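Local atomic coordinates of macrophomate synthase intermolecular Diels-Alderase (Macrophoma commelinae, PDB entry 1IZC), a protein that is a TIM-barrel enzyme of the HpcH/HpaI family, binding a magnesium ion and pyruvic acid in an assembly of six chains. Residues Gly26-Arg29 with Gln30-Lys33; Leu255-Asp258 with Met259-Ser262. The protein carries 1 engineered substitution. All coordinates share one frame; numbering follows the deposited sequence.

Interaction 1. Residues Gly26-Arg29 with Gln30-Lys33; sequences GNLR and QALK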
loop_
_atom_site.group_PDB
_atom_site.type_symbol
_atom_site.label_atom_id
_atom_site.label_comp_id
_atom_site.label_asym_id
_atom_site.label_seq_id
_atom_site.Cartn_x
_atom_site.Cartn_y
_atom_site.Cartn_z
ATOM N N GLY A 26 -12.977 22.844 -8.158
ATOM C CA GLY A 26 -14.231 23.568 -8.185
ATOM C C GLY A 26 -13.877 25.035 -7.999
ATOM O O GLY A 26 -12.734 25.368 -7.657
ATOM N N ASN A 27 -14.846 25.922 -8.193
ATOM C CA ASN A 27 -14.552 27.351 -8.096
ATOM C C ASN A 27 -14.564 27.944 -6.688
ATOM O O ASN A 27 -15.524 28.622 -6.290
ATOM C CB ASN A 27 -15.505 28.143 -8.992
ATOM C CG ASN A 27 -14.977 29.532 -9.295
ATOM O OD1 ASN A 27 -14.079 30.017 -8.608
ATOM N ND2 ASN A 27 -15.533 30.180 -10.317
ATOM N N LEU A 28 -13.486 27.711 -5.943
ATOM C CA LEU A 28 -13.377 28.239 -4.589
ATOM C C LEU A 28 -13.284 29.764 -4.645
ATOM O O LEU A 28 -13.755 30.458 -3.742
ATOM C CB LEU A 28 -12.153 27.641 -3.874
ATOM C CG LEU A 28 -11.818 28.203 -2.487
ATOM C CD1 LEU A 28 -13.011 27.953 -1.531
ATOM C CD2 LEU A 28 -10.538 27.550 -1.950
ATOM N N ARG A 29 -12.676 30.284 -5.711
ATOM C CA ARG A 29 -12.547 31.733 -5.875
ATOM C C ARG A 29 -13.934 32.390 -5.776
ATOM O O ARG A 29 -14.137 33.361 -5.022
ATOM C CB ARG A 29 -11.912 32.041 -7.244
ATOM C CG ARG A 29 -11.523 33.514 -7.492
ATOM C CD ARG A 29 -10.112 33.835 -6.957
ATOM N NE ARG A 29 -9.092 32.995 -7.579
ATOM C CZ ARG A 29 -8.554 33.187 -8.788
ATOM N NH1 ARG A 29 -8.909 34.214 -9.563
ATOM N NH2 ARG A 29 -7.655 32.325 -9.236
ATOM N N GLN A 30 -14.893 31.854 -6.529
ATOM C CA GLN A 30 -16.240 32.407 -6.528
ATOM C C GLN A 30 -16.970 32.095 -5.229
ATOM O O GLN A 30 -17.748 32.910 -4.731
ATOM C CB GLN A 30 -17.052 31.867 -7.710
ATOM C CG GLN A 30 -18.362 32.617 -7.922
ATOM C CD GLN A 30 -18.113 34.095 -8.195
ATOM O OE1 GLN A 30 -17.322 34.440 -9.073
ATOM N NE2 GLN A 30 -18.773 34.971 -7.441
ATOM N N ALA A 31 -16.730 30.911 -4.672
ATOM C CA ALA A 31 -17.395 30.555 -3.420
ATOM C C ALA A 31 -17.034 31.563 -2.340
ATOM O O ALA A 31 -17.889 31.978 -1.553
ATOM C CB ALA A 31 -16.990 29.144 -2.979
ATOM N N LEU A 32 -15.763 31.959 -2.301
ATOM C CA LEU A 32 -15.325 32.931 -1.307
ATOM C C LEU A 32 -15.951 34.295 -1.570
ATOM O O LEU A 32 -16.375 34.968 -0.634
ATOM C CB LEU A 32 -13.802 33.051 -1.293
ATOM C CG LEU A 32 -13.098 31.803 -0.742
ATOM C CD1 LEU A 32 -11.591 31.914 -0.979
ATOM C CD2 LEU A 32 -13.410 31.656 0.744
ATOM N N LYS A 33 -16.003 34.708 -2.832
ATOM C CA LYS A 33 -16.607 35.997 -3.151
ATOM C C LYS A 33 -18.083 35.988 -2.762
ATOM O O LYS A 33 -18.603 36.983 -2.240
ATOM C CB LYS A 33 -16.457 36.308 -4.644
ATOM C CG LYS A 33 -15.024 36.686 -5.040
ATOM C CD LYS A 33 -14.808 36.640 -6.548
ATOM C CE LYS A 33 -13.344 36.949 -6.896
ATOM N NZ LYS A 33 -12.909 36.440 -8.234
HETATM O O HOH W 1 -10.900 36.311 -9.747
#
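N27 caps the first turn of helix 28-37 through its side chain: OD1 accepts from Q30 N at 2.9 Å, a nearly straight hydrogen bond (N-H...O 160°) that reaches the oxygen from well above the plane of the amide. With CG anti to the backbone N (chi1 -161°), the amide folds over the start of the helix, and its ND2 lies 3.5 Å from Q30 CB. The two amide planes are almost perpendicular, and Q30 NE2 turns off to hydrogen-bond D34 OD1, one turn on. The regular helical bonds start directly behind the cap, N27 O taking A31 N and L28 O taking L32 N. L28 lays CD1 against L32 CG at 3.9 Å and, more loosely, against A31 CB. R29 and K33 run side by side. K33 is extended and brings NZ to 3.3 Å from R29 CG, while R29 bends at chi2 and chi3, leaving NH1 4.8 Å from that NZ. Water 1 sits at the guanidinium edge, in plane, and accepts from R29 NH1 at 2.9 Å and from K33 NZ at a short 2.5 Å. Farther out, L28 and A31 both press on L43 and L97, and L28 and L32 on C179, residues at the starts of three barrel strands, so the helix closes the N-terminal end of the TIM barrel. The chemistry grades round the turn: L28, A31 and L32 are buried against the strand starts, R29 spans from C179 to the carbonyls of N175 and V178, which NH2 grips, and K33 is exposed; the shared water may partly offset the repulsion of the two like charges.

Interaction 2. Residues Leu255-Asp258 with Met259-Ser262; sequences LSVD and MVPS
L255 meets the thioether of M259, with L255 CB 3.6 Å from SD and the two side chains crossing at a slant. The same sulfur lies 3.5 Å from S256 N, from which it accepts a weak hydrogen bond. M259 gets there with CG anti to its own carbonyl carbon (chi1 -65°), which turns the chain back toward L255 and S256. S256 contributes twice more: its O accepts from M259 N at 3.0 Å, the donor standing above the carbonyl plane, and its OG rests 3.2 Å from M259 CG. That hydroxyl also donates to D258 OD1 over a short 2.5 Å, meeting the carboxylate from above its plane. The backbone bond closes a type I beta turn, S256-M259, on the loop that leads from barrel strand 250-253 into helix 260-265; the side chain of L255 lies about 9 Å from a bound pyruvic acid. V257 O then takes V260 N, again from above the carbonyl plane, in an overlapping turn. Its CG1 touches V260 CG2 at 4.2 Å, and both valines also pack on a second subunit, V257 on its S287 and V260 on its S294. D258 O faces P261 CD at 3.6 Å, where proline has no N-H to offer; instead water 2 donates to this oxygen and accepts from S262 N, bridging the carbonyl to the amide four residues on.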
loop_
_atom_site.group_PDB
_atom_site.type_symbol
_atom_site.label_atom_id
_atom_site.label_comp_id
_atom_site.label_asym_id
_atom_site.label_seq_id
_atom_site.Cartn_x
_atom_site.Cartn_y
_atom_site.Cartn_z
ATOM N N LEU A 255 -13.138 25.955 17.530
ATOM C CA LEU A 255 -12.904 25.039 18.646
ATOM C C LEU A 255 -14.219 24.381 19.050
ATOM O O LEU A 255 -14.260 23.200 19.396
ATOM C CB LEU A 255 -12.299 25.804 19.829
ATOM C CG LEU A 255 -11.002 26.565 19.522
ATOM C CD1 LEU A 255 -10.490 27.229 20.795
ATOM C CD2 LEU A 255 -9.951 25.605 18.959
ATOM N N SER A 256 -15.291 25.160 19.015
ATOM C CA SER A 256 -16.621 24.654 19.323
ATOM C C SER A 256 -17.532 25.283 18.282
ATOM O O SER A 256 -17.350 26.445 17.904
ATOM C CB SER A 256 -17.052 25.043 20.740
ATOM O OG SER A 256 -17.180 26.440 20.889
ATOM N N VAL A 257 -18.514 24.531 17.808
ATOM C CA VAL A 257 -19.385 25.057 16.773
ATOM C C VAL A 257 -20.148 26.320 17.170
ATOM O O VAL A 257 -20.500 27.124 16.307
ATOM C CB VAL A 257 -20.355 23.967 16.276
ATOM C CG1 VAL A 257 -21.059 24.426 15.010
ATOM C CG2 VAL A 257 -19.573 22.682 15.989
ATOM N N ASP A 258 -20.383 26.530 18.463
ATOM C CA ASP A 258 -21.112 27.730 18.864
ATOM C C ASP A 258 -20.303 29.016 18.687
ATOM O O ASP A 258 -20.815 30.107 18.923
ATOM C CB ASP A 258 -21.631 27.629 20.311
ATOM C CG ASP A 258 -20.538 27.348 21.324
ATOM O OD1 ASP A 258 -19.359 27.671 21.069
ATOM O OD2 ASP A 258 -20.871 26.811 22.402
ATOM N N MET A 259 -19.052 28.890 18.254
ATOM C CA MET A 259 -18.199 30.058 18.034
ATOM C C MET A 259 -18.418 30.653 16.641
ATOM O O MET A 259 -17.998 31.775 16.360
ATOM C CB MET A 259 -16.725 29.671 18.144
ATOM C CG MET A 259 -16.269 29.200 19.512
ATOM S SD MET A 259 -14.577 28.591 19.396
ATOM C CE MET A 259 -13.641 30.165 19.259
ATOM N N VAL A 260 -19.074 29.897 15.772
ATOM C CA VAL A 260 -19.290 30.327 14.400
ATOM C C VAL A 260 -19.820 31.755 14.206
ATOM O O VAL A 260 -19.246 32.529 13.425
ATOM C CB VAL A 260 -20.171 29.296 13.652
ATOM C CG1 VAL A 260 -20.599 29.836 12.304
ATOM C CG2 VAL A 260 -19.367 28.000 13.459
ATOM N N PRO A 261 -20.902 32.135 14.904
ATOM C CA PRO A 261 -21.392 33.506 14.704
ATOM C C PRO A 261 -20.333 34.564 14.973
ATOM O O PRO A 261 -20.171 35.506 14.198
ATOM C CB PRO A 261 -22.564 33.597 15.677
ATOM C CG PRO A 261 -23.127 32.208 15.616
ATOM C CD PRO A 261 -21.862 31.353 15.706
ATOM N N SER A 262 -19.602 34.404 16.066
ATOM C CA SER A 262 -18.566 35.361 16.418
ATOM C C SER A 262 -17.465 35.373 15.358
ATOM O O SER A 262 -16.950 36.433 14.990
ATOM C CB SER A 262 -17.964 35.015 17.779
ATOM O OG SER A 262 -16.976 35.969 18.138
HETATM O O HOH W 2 -20.329 32.902 18.389
#

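The two contacts lie at different levels of one TIM barrel, their centres 23 Å apart and their nearest atoms about 14 Å, without touching. Interaction 1 comes first along the chain, on helix 28-37, which precedes the first barrel strand, 43-48, and covers the barrel at its N-terminal end. Interaction 2 follows much later, after the seventh strand, 250-253, where the chain leaves the C-terminal end and enters helix 260-265 before the last strand, 271-275. Thus 26-33 is packed within its own chain, touched by no other subunit, whereas 255-262 lies toward the ligand-bearing end and borders a neighbouring subunit of the assembly.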